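PKS (Streptomyces sp. CNQ431, PDB 5YDA) provides the acyltransferase domain of a splenocin polyketide synthase, a broadly selective domain that probably loads acyl units onto the acyl carrier protein. Local coordinates at residues A361-E366 with D388-V393; N260-C265 with A383-D388; E413-L418 with D424-H429. All blocks are in the same frame, centred on the assembly; numbering follows the deposited sequence.

Contact 1: residues A361-E366 with D388-V393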
loop_
_atom_site.group_PDB
_atom_site.type_symbol
_atom_site.label_atom_id
_atom_site.label_comp_id
_atom_site.label_asym_id
_atom_site.label_seq_id
_atom_site.Cartn_x
_atom_site.Cartn_y
_atom_site.Cartn_z
ATOM N N ALA A 361 -17.101 -1.475 2.157
ATOM C CA ALA A 361 -17.336 -2.153 3.431
ATOM C C ALA A 361 -16.357 -1.677 4.495
ATOM O O ALA A 361 -16.741 -1.458 5.651
ATOM C CB ALA A 361 -17.222 -3.664 3.260
ATOM N N LEU A 362 -15.084 -1.529 4.123
ATOM C CA LEU A 362 -14.085 -1.022 5.053
ATOM C C LEU A 362 -14.483 0.344 5.578
ATOM O O LEU A 362 -14.429 0.602 6.784
ATOM C CB LEU A 362 -12.739 -0.946 4.345
ATOM C CG LEU A 362 -11.477 -0.688 5.136
ATOM C CD1 LEU A 362 -10.903 -2.046 5.497
ATOM C CD2 LEU A 362 -10.498 0.085 4.281
ATOM N N TRP A 363 -14.922 1.221 4.677
ATOM C CA TRP A 363 -15.234 2.594 5.042
ATOM C C TRP A 363 -16.479 2.669 5.911
ATOM O O TRP A 363 -16.561 3.492 6.827
ATOM C CB TRP A 363 -15.427 3.420 3.773
ATOM C CG TRP A 363 -15.830 4.822 4.061
ATOM C CD1 TRP A 363 -17.085 5.368 3.957
ATOM C CD2 TRP A 363 -14.973 5.864 4.523
ATOM N NE1 TRP A 363 -17.049 6.691 4.320
ATOM C CE2 TRP A 363 -15.764 7.020 4.671
ATOM C CE3 TRP A 363 -13.613 5.928 4.832
ATOM C CZ2 TRP A 363 -15.237 8.227 5.109
ATOM C CZ3 TRP A 363 -13.092 7.118 5.260
ATOM C CH2 TRP A 363 -13.898 8.255 5.399
ATOM N N GLU A 364 -17.466 1.826 5.624
ATOM C CA GLU A 364 -18.754 1.960 6.283
ATOM C C GLU A 364 -18.680 1.543 7.746
ATOM O O GLU A 364 -19.410 2.087 8.578
ATOM C CB GLU A 364 -19.798 1.146 5.524
ATOM C CG GLU A 364 -21.207 1.653 5.713
ATOM C CD GLU A 364 -21.996 0.800 6.683
ATOM O OE1 GLU A 364 -21.964 -0.442 6.527
ATOM O OE2 GLU A 364 -22.641 1.367 7.600
ATOM N N ARG A 365 -17.796 0.605 8.092
ATOM C CA ARG A 365 -17.676 0.241 9.498
ATOM C C ARG A 365 -16.796 1.221 10.256
ATOM O O ARG A 365 -17.180 1.702 11.327
ATOM C CB ARG A 365 -17.130 -1.178 9.649
ATOM C CG ARG A 365 -17.687 -1.876 10.873
ATOM C CD ARG A 365 -17.308 -3.334 10.917
ATOM N NE ARG A 365 -15.894 -3.527 11.228
ATOM C CZ ARG A 365 -15.297 -4.717 11.202
ATOM N NH1 ARG A 365 -15.998 -5.802 10.875
ATOM N NH2 ARG A 365 -14.006 -4.826 11.499
ATOM N N GLU A 366 -15.620 1.546 9.713
ATOM C CA GLU A 366 -14.607 2.273 10.474
ATOM C C GLU A 366 -14.476 3.748 10.101
ATOM O O GLU A 366 -14.033 4.540 10.939
ATOM C CB GLU A 366 -13.229 1.606 10.301
ATOM C CG GLU A 366 -13.211 0.076 10.419
ATOM C CD GLU A 366 -13.288 -0.407 11.867
ATOM O OE1 GLU A 366 -13.341 -1.638 12.087
ATOM O OE2 GLU A 366 -13.289 0.439 12.786
ATOM N N ASP A 388 -16.057 8.953 -2.997
ATOM C CA ASP A 388 -16.524 10.307 -3.293
ATOM C C ASP A 388 -17.977 10.461 -2.826
ATOM O O ASP A 388 -18.771 9.543 -3.041
ATOM C CB ASP A 388 -16.411 10.539 -4.808
ATOM C CG ASP A 388 -16.652 11.973 -5.210
ATOM O OD1 ASP A 388 -17.840 12.343 -5.393
ATOM O OD2 ASP A 388 -15.644 12.711 -5.370
ATOM N N GLY A 389 -18.357 11.534 -2.140
ATOM C CA GLY A 389 -17.497 12.433 -1.424
ATOM C C GLY A 389 -17.886 12.219 0.034
ATOM O O GLY A 389 -18.683 12.952 0.618
ATOM N N GLU A 390 -17.357 11.139 0.592
ATOM C CA GLU A 390 -17.355 10.905 2.024
ATOM C C GLU A 390 -16.184 11.613 2.704
ATOM O O GLU A 390 -16.038 11.514 3.924
ATOM C CB GLU A 390 -17.286 9.403 2.289
ATOM C CG GLU A 390 -18.424 8.632 1.633
ATOM C CD GLU A 390 -19.754 8.851 2.332
ATOM O OE1 GLU A 390 -19.800 8.745 3.579
ATOM O OE2 GLU A 390 -20.749 9.137 1.629
ATOM N N GLY A 391 -15.335 12.285 1.929
ATOM C CA GLY A 391 -14.121 12.876 2.441
ATOM C C GLY A 391 -13.155 11.931 3.154
ATOM O O GLY A 391 -12.770 12.196 4.289
ATOM N N PRO A 392 -12.710 10.847 2.510
ATOM C CA PRO A 392 -11.700 10.002 3.161
ATOM C C PRO A 392 -10.389 10.765 3.302
ATOM O O PRO A 392 -10.052 11.613 2.475
ATOM C CB PRO A 392 -11.555 8.816 2.203
ATOM C CG PRO A 392 -11.749 9.442 0.884
ATOM C CD PRO A 392 -12.863 10.479 1.092
ATOM N N VAL A 393 -9.678 10.500 4.390
ATOM C CA VAL A 393 -8.299 10.945 4.535
ATOM C C VAL A 393 -7.409 9.807 4.068
ATOM O O VAL A 393 -7.553 8.668 4.527
ATOM C CB VAL A 393 -7.974 11.340 5.981
ATOM C CG1 VAL A 393 -6.520 11.819 6.096
ATOM C CG2 VAL A 393 -8.924 12.410 6.462
#

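Contact 2: residues N260-C265 with A383-D388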
loop_
_atom_site.group_PDB
_atom_site.type_symbol
_atom_site.label_atom_id
_atom_site.label_comp_id
_atom_site.label_asym_id
_atom_site.label_seq_id
_atom_site.Cartn_x
_atom_site.Cartn_y
_atom_site.Cartn_z
ATOM N N ASN A 260 -12.674 -2.508 -9.595
ATOM C CA ASN A 260 -11.762 -1.725 -8.772
ATOM C C ASN A 260 -12.341 -0.410 -8.262
ATOM O O ASN A 260 -12.048 -0.027 -7.125
ATOM C CB ASN A 260 -10.474 -1.463 -9.553
ATOM C CG ASN A 260 -9.653 -2.728 -9.717
ATOM O OD1 ASN A 260 -9.851 -3.689 -8.967
ATOM N ND2 ASN A 260 -8.759 -2.755 -10.701
ATOM N N SER A 261 -13.139 0.298 -9.071
ATOM C CA SER A 261 -13.783 1.553 -8.694
ATOM C C SER A 261 -14.856 1.874 -9.734
ATOM O O SER A 261 -14.931 1.197 -10.775
ATOM C CB SER A 261 -12.771 2.701 -8.605
ATOM O OG SER A 261 -12.574 3.281 -9.882
ATOM N N PRO A 262 -15.701 2.890 -9.508
ATOM C CA PRO A 262 -16.723 3.235 -10.521
ATOM C C PRO A 262 -16.164 3.558 -11.909
ATOM O O PRO A 262 -16.951 3.641 -12.851
ATOM C CB PRO A 262 -17.421 4.459 -9.912
ATOM C CG PRO A 262 -17.320 4.234 -8.431
ATOM C CD PRO A 262 -15.930 3.612 -8.241
ATOM N N VAL A 263 -14.854 3.727 -12.078
ATOM C CA VAL A 263 -14.298 4.019 -13.395
ATOM C C VAL A 263 -13.144 3.080 -13.721
ATOM O O VAL A 263 -12.246 3.449 -14.488
ATOM C CB VAL A 263 -13.815 5.485 -13.490
ATOM C CG1 VAL A 263 -14.998 6.472 -13.396
ATOM C CG2 VAL A 263 -12.744 5.782 -12.419
ATOM N N ALA A 264 -13.124 1.878 -13.139
ATOM C CA ALA A 264 -11.975 1.000 -13.355
ATOM C C ALA A 264 -12.357 -0.453 -13.107
ATOM O O ALA A 264 -12.879 -0.796 -12.041
ATOM C CB ALA A 264 -10.804 1.396 -12.446
ATOM N N CYS A 265 -12.088 -1.303 -14.086
ATOM C CA CYS A 265 -12.213 -2.736 -13.879
ATOM C C CYS A 265 -11.193 -3.404 -14.784
ATOM O O CYS A 265 -10.573 -2.754 -15.626
ATOM C CB CYS A 265 -13.649 -3.209 -14.132
ATOM S SG CYS A 265 -14.165 -2.989 -15.815
ATOM N N ALA A 383 -9.858 4.209 -4.092
ATOM C CA ALA A 383 -10.636 4.509 -2.895
ATOM C C ALA A 383 -11.300 5.876 -3.002
ATOM O O ALA A 383 -12.468 6.031 -2.633
ATOM C CB ALA A 383 -9.745 4.438 -1.648
ATOM N N ARG A 384 -10.572 6.881 -3.504
ATOM C CA ARG A 384 -11.167 8.204 -3.663
ATOM C C ARG A 384 -12.332 8.164 -4.649
ATOM O O ARG A 384 -13.359 8.812 -4.427
ATOM C CB ARG A 384 -10.107 9.214 -4.116
ATOM C CG ARG A 384 -9.057 9.560 -3.065
ATOM C CD ARG A 384 -8.592 10.980 -3.255
ATOM N NE ARG A 384 -7.332 11.280 -2.568
ATOM C CZ ARG A 384 -6.111 11.088 -3.078
ATOM N NH1 ARG A 384 -5.065 11.416 -2.342
ATOM N NH2 ARG A 384 -5.917 10.580 -4.312
ATOM N N ALA A 385 -12.193 7.404 -5.739
ATOM C CA ALA A 385 -13.283 7.286 -6.704
ATOM C C ALA A 385 -14.503 6.619 -6.079
ATOM O O ALA A 385 -15.631 7.090 -6.252
ATOM C CB ALA A 385 -12.823 6.502 -7.938
ATOM N N ARG A 386 -14.298 5.528 -5.336
ATOM C CA ARG A 386 -15.436 4.817 -4.763
ATOM C C ARG A 386 -16.069 5.581 -3.603
ATOM O O ARG A 386 -17.275 5.461 -3.374
ATOM C CB ARG A 386 -15.006 3.424 -4.288
ATOM C CG ARG A 386 -16.143 2.598 -3.684
ATOM C CD ARG A 386 -17.321 2.449 -4.677
ATOM N NE ARG A 386 -18.358 1.564 -4.152
ATOM C CZ ARG A 386 -19.284 1.937 -3.266
ATOM N NH1 ARG A 386 -19.312 3.186 -2.801
ATOM N NH2 ARG A 386 -20.186 1.061 -2.832
ATOM N N LEU A 387 -15.280 6.346 -2.853
ATOM C CA LEU A 387 -15.719 6.968 -1.610
ATOM C C LEU A 387 -16.040 8.451 -1.773
ATOM O O LEU A 387 -16.220 9.148 -0.776
ATOM C CB LEU A 387 -14.651 6.795 -0.530
ATOM C CG LEU A 387 -14.693 5.601 0.419
ATOM C CD1 LEU A 387 -15.559 4.494 -0.106
ATOM C CD2 LEU A 387 -13.291 5.100 0.716
ATOM N N ASP A 388 -16.057 8.953 -2.997
ATOM C CA ASP A 388 -16.524 10.307 -3.293
ATOM C C ASP A 388 -17.977 10.461 -2.826
ATOM O O ASP A 388 -18.771 9.543 -3.041
ATOM C CB ASP A 388 -16.411 10.539 -4.808
ATOM C CG ASP A 388 -16.652 11.973 -5.210
ATOM O OD1 ASP A 388 -17.840 12.343 -5.393
ATOM O OD2 ASP A 388 -15.644 12.711 -5.370
#

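Contact 3: residues E413-L418 with D424-H429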
loop_
_atom_site.group_PDB
_atom_site.type_symbol
_atom_site.label_atom_id
_atom_site.label_comp_id
_atom_site.label_asym_id
_atom_site.label_seq_id
_atom_site.Cartn_x
_atom_site.Cartn_y
_atom_site.Cartn_z
ATOM N N GLU A 413 6.926 12.310 6.000
ATOM C CA GLU A 413 5.683 13.013 5.668
ATOM C C GLU A 413 4.460 12.170 6.010
ATOM O O GLU A 413 3.495 12.679 6.591
ATOM C CB GLU A 413 5.654 13.396 4.189
ATOM C CG GLU A 413 6.733 14.383 3.811
ATOM C CD GLU A 413 6.320 15.817 4.049
ATOM O OE1 GLU A 413 5.442 16.315 3.312
ATOM O OE2 GLU A 413 6.871 16.448 4.977
ATOM N N ALA A 414 4.476 10.881 5.642
ATOM C CA ALA A 414 3.353 10.010 5.973
ATOM C C ALA A 414 3.115 9.972 7.474
ATOM O O ALA A 414 1.967 10.055 7.927
ATOM C CB ALA A 414 3.589 8.590 5.441
ATOM N N LEU A 415 4.189 9.853 8.265
ATOM C CA LEU A 415 4.028 9.808 9.718
ATOM C C LEU A 415 3.496 11.132 10.249
ATOM O O LEU A 415 2.597 11.149 11.097
ATOM C CB LEU A 415 5.350 9.439 10.392
ATOM C CG LEU A 415 5.794 7.997 10.130
ATOM C CD1 LEU A 415 7.193 7.740 10.640
ATOM C CD2 LEU A 415 4.813 7.005 10.749
ATOM N N GLY A 416 4.019 12.250 9.745
ATOM C CA GLY A 416 3.500 13.544 10.157
ATOM C C GLY A 416 2.032 13.699 9.810
ATOM O O GLY A 416 1.221 14.140 10.636
ATOM N N ARG A 417 1.665 13.308 8.588
ATOM C CA ARG A 417 0.275 13.404 8.165
ATOM C C ARG A 417 -0.628 12.529 9.026
ATOM O O ARG A 417 -1.736 12.938 9.401
ATOM C CB ARG A 417 0.171 13.012 6.699
ATOM C CG ARG A 417 -1.169 13.271 6.080
ATOM C CD ARG A 417 -1.082 12.967 4.594
ATOM N NE ARG A 417 -2.406 12.792 4.021
ATOM C CZ ARG A 417 -3.074 13.775 3.436
ATOM N NH1 ARG A 417 -2.503 14.971 3.354
ATOM N NH2 ARG A 417 -4.294 13.555 2.943
ATOM N N LEU A 418 -0.166 11.325 9.363
ATOM C CA LEU A 418 -0.939 10.474 10.258
ATOM C C LEU A 418 -1.154 11.155 11.615
ATOM O O LEU A 418 -2.268 11.140 12.153
ATOM C CB LEU A 418 -0.245 9.119 10.404
ATOM C CG LEU A 418 -0.521 8.168 9.236
ATOM C CD1 LEU A 418 0.469 7.019 9.209
ATOM C CD2 LEU A 418 -1.956 7.636 9.322
ATOM N N ASP A 424 -1.922 9.771 17.104
ATOM C CA ASP A 424 -0.871 10.427 17.877
ATOM C C ASP A 424 0.416 9.612 17.896
ATOM O O ASP A 424 1.513 10.174 17.821
ATOM C CB ASP A 424 -1.349 10.690 19.301
ATOM C CG ASP A 424 -2.521 11.658 19.363
ATOM O OD1 ASP A 424 -3.228 11.633 20.386
ATOM O OD2 ASP A 424 -2.739 12.447 18.412
ATOM N N ALA A 425 0.310 8.286 17.991
ATOM C CA ALA A 425 1.522 7.483 18.041
ATOM C C ALA A 425 2.333 7.558 16.753
ATOM O O ALA A 425 3.463 7.054 16.723
ATOM C CB ALA A 425 1.174 6.024 18.356
ATOM N N ALA A 426 1.800 8.164 15.690
ATOM C CA ALA A 426 2.563 8.234 14.453
ATOM C C ALA A 426 3.739 9.202 14.546
ATOM O O ALA A 426 4.706 9.042 13.795
ATOM C CB ALA A 426 1.658 8.622 13.287
ATOM N N LEU A 427 3.692 10.174 15.456
ATOM C CA LEU A 427 4.759 11.176 15.560
ATOM C C LEU A 427 6.035 10.541 16.100
ATOM O O LEU A 427 6.015 9.996 17.211
ATOM C CB LEU A 427 4.309 12.315 16.463
ATOM C CG LEU A 427 5.116 13.610 16.396
ATOM C CD1 LEU A 427 5.028 14.233 15.004
ATOM C CD2 LEU A 427 4.636 14.593 17.463
ATOM N N PRO A 428 7.151 10.576 15.367
ATOM C CA PRO A 428 8.373 9.876 15.812
ATOM C C PRO A 428 9.074 10.559 16.988
ATOM O O PRO A 428 8.768 11.696 17.366
ATOM C CB PRO A 428 9.271 9.890 14.570
ATOM C CG PRO A 428 8.376 10.261 13.422
ATOM C CD PRO A 428 7.282 11.109 14.002
ATOM N N HIS A 429 10.064 9.818 17.525
ATOM C CA HIS A 429 10.946 10.074 18.705
ATOM C C HIS A 429 10.626 9.075 19.815
ATOM O O HIS A 429 9.795 9.341 20.692
ATOM C CB HIS A 429 10.851 11.490 19.280
ATOM C CG HIS A 429 12.008 12.369 18.917
ATOM N ND1 HIS A 429 13.304 12.099 19.308
ATOM C CD2 HIS A 429 12.061 13.530 18.219
ATOM C CE1 HIS A 429 14.106 13.047 18.853
ATOM N NE2 HIS A 429 13.377 13.929 18.192
#

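Contact 1: residues A361-E366 with D388-V393
Trp363, near the C-terminal end of helix 355-366, packs against Glu390 and Pro392. These two lie on the connection from helix 378-387 to strand 394-395, an outermost strand of the mixed sheet in the acyltransferase fold. The contact joins helix 355-366 to the loop that leads into that strand.

The packing of the indole on the loop is tight along its length. The six-membered half of the indole reaches the proline, with CH2 3.6 Å from Pro392 CA and CZ3 3.8 Å from Pro392 CB. The two side chains run at about a right angle. CG of Trp363 is anti to the backbone N (chi1 177°), which carries the ring away from the helix axis and toward the loop. The pyrrole side of the indole meets the aliphatic base of Glu390, whose CB is 3.4 Å from Trp363 NE1. Trp363 is buried, and Pro368 also touches it.

The solvent side is the carboxylate end of Glu390, an exposed residue. Its chain bends at chi2 (-73°), and this brings the carboxylate back beside the ring. No hydrogen bond crosses between the segments. A weak, long ion pair links Glu390 to Arg367. The carboxylate plane stands 78° from the indole plane, yet Glu390 OE1 lies at the ring edge, in the indole plane, 3.5 Å from Trp363 NE1.

Contact 2: residues N260-C265 with A383-D388
Pro262 and Ser261 meet Ala385 and Arg386 of helix 378-387. The two former residues belong to the tight connection between strands 254-261 and 264-269, a beta hairpin with a type I turn from Ser261 to Ala264. The hairpin carries a classic beta bulge. Asn260 N and Ser261 N both donate to Ala264 O. Ser261 OG sits between its own backbone N and carbonyl carbon (chi1 85°), from where it accepts a nearly straight bond from Val263 N (3.2 Å, 167°). This is an ST turn. It helps to orient the serine oxygen, which also packs on the methyl of Ala385, with OG 3.8 Å from Ala385 CB.

Arg386 can be followed outward. Its CB lies 4.1 Å from Pro262 CD. CG leaves anti to the backbone N and stays a little further from the proline. The bend at chi2 (56°) then returns CD to it, 4.0 Å from Pro262 CD. From NE onward the chain turns away from the proline, and the guanidinium makes no contact with the hairpin segment. Arg386 also touches Ala360 of helix 355-366. The proline and arginine side chains are at about a right angle. Pro262 CD also rests on the helix backbone, 3.7 Å from Arg386 CA. The contact is entirely by packing, with no hydrogen bond across it.

Asn260 hydrogen-bonds to His199, which lies in a GxSxG sequence consistent with the nucleophile elbow of acyltransferases. The hairpin belongs to the four-stranded antiparallel sheet, probably the ferredoxin-like small subdomain of this family. Helix 378-387 packs on strand 369-372 of the mixed sheet and on helix 355-366, and Leu382 of the same helix touches Asn260, Ser261 and Ala264.

Contact 3: residues E413-L418 with D424-H429
A helix and the chain that doubles back along it form this contact at the C-terminal end of the model. Leu415 and Leu418 of helix 407-420 meet Ala426 and Pro428. A short 3-10 segment, 424-426, starts the return, and Leu427 N bonds to Asp424 O at 3.2 Å.

Ala426 is the central residue. Its methyl points at the helix and touches it twice. CB is 3.5 Å from Leu415 O and also 3.5 Å from Leu418 CB. The small side chain lets the two backbones come close, with Leu415 CA and Ala426 CA 5.2 Å apart.

Leu415 lies alongside the other end of the same residue. Its CB is 3.5 Å from Ala426 O, and its CD2 is 3.7 Å from that oxygen. CG stands beside the backbone N (chi1 -69°) and the chain then extends (chi2 172°). This brings the other methyl, CD1, to Pro428 CG at 3.9 Å. The leucine and proline side chains meet at a slant. Leu415, Leu418 and Ala426 are all buried. No hydrogen bond joins the two segments.

The outer residues tie the pair to other elements. Asp424 forms a salt bridge with Arg80, and Glu413 bonds to Ser84, both in strand 79-85. Pro428 O bonds to Arg71 of helix 63-72, while Pro428 and Leu427 touch Val33 of strand 32-38. The sequence around these strands matches a CurL-like family. The geometry is consistent with the linker region of modular polyketide synthases, where the chain following the acyltransferase turns back over the linker that precedes it.

From the N terminus, the chain first passes strands 32-38 and 79-85, which later receive the C-terminal return. Contact 2 opens at 260-265 and contact 1 at 361-366. Contact 2 closes first, at 383-388, across 117 intervening residues. Contact 1 closes at 388-393, so the two loops cross, and they share Asp388. They also touch, with Trp363 CG 3.9 Å from Leu387 CG. Together they join the antiparallel hairpin, two helices and the approach to edge strand 394-395. Contact 3 follows in series and closes a loop of only five residues. Packing of Val393 on Arg417 connects it to contact 1, while contact 2 does not touch it.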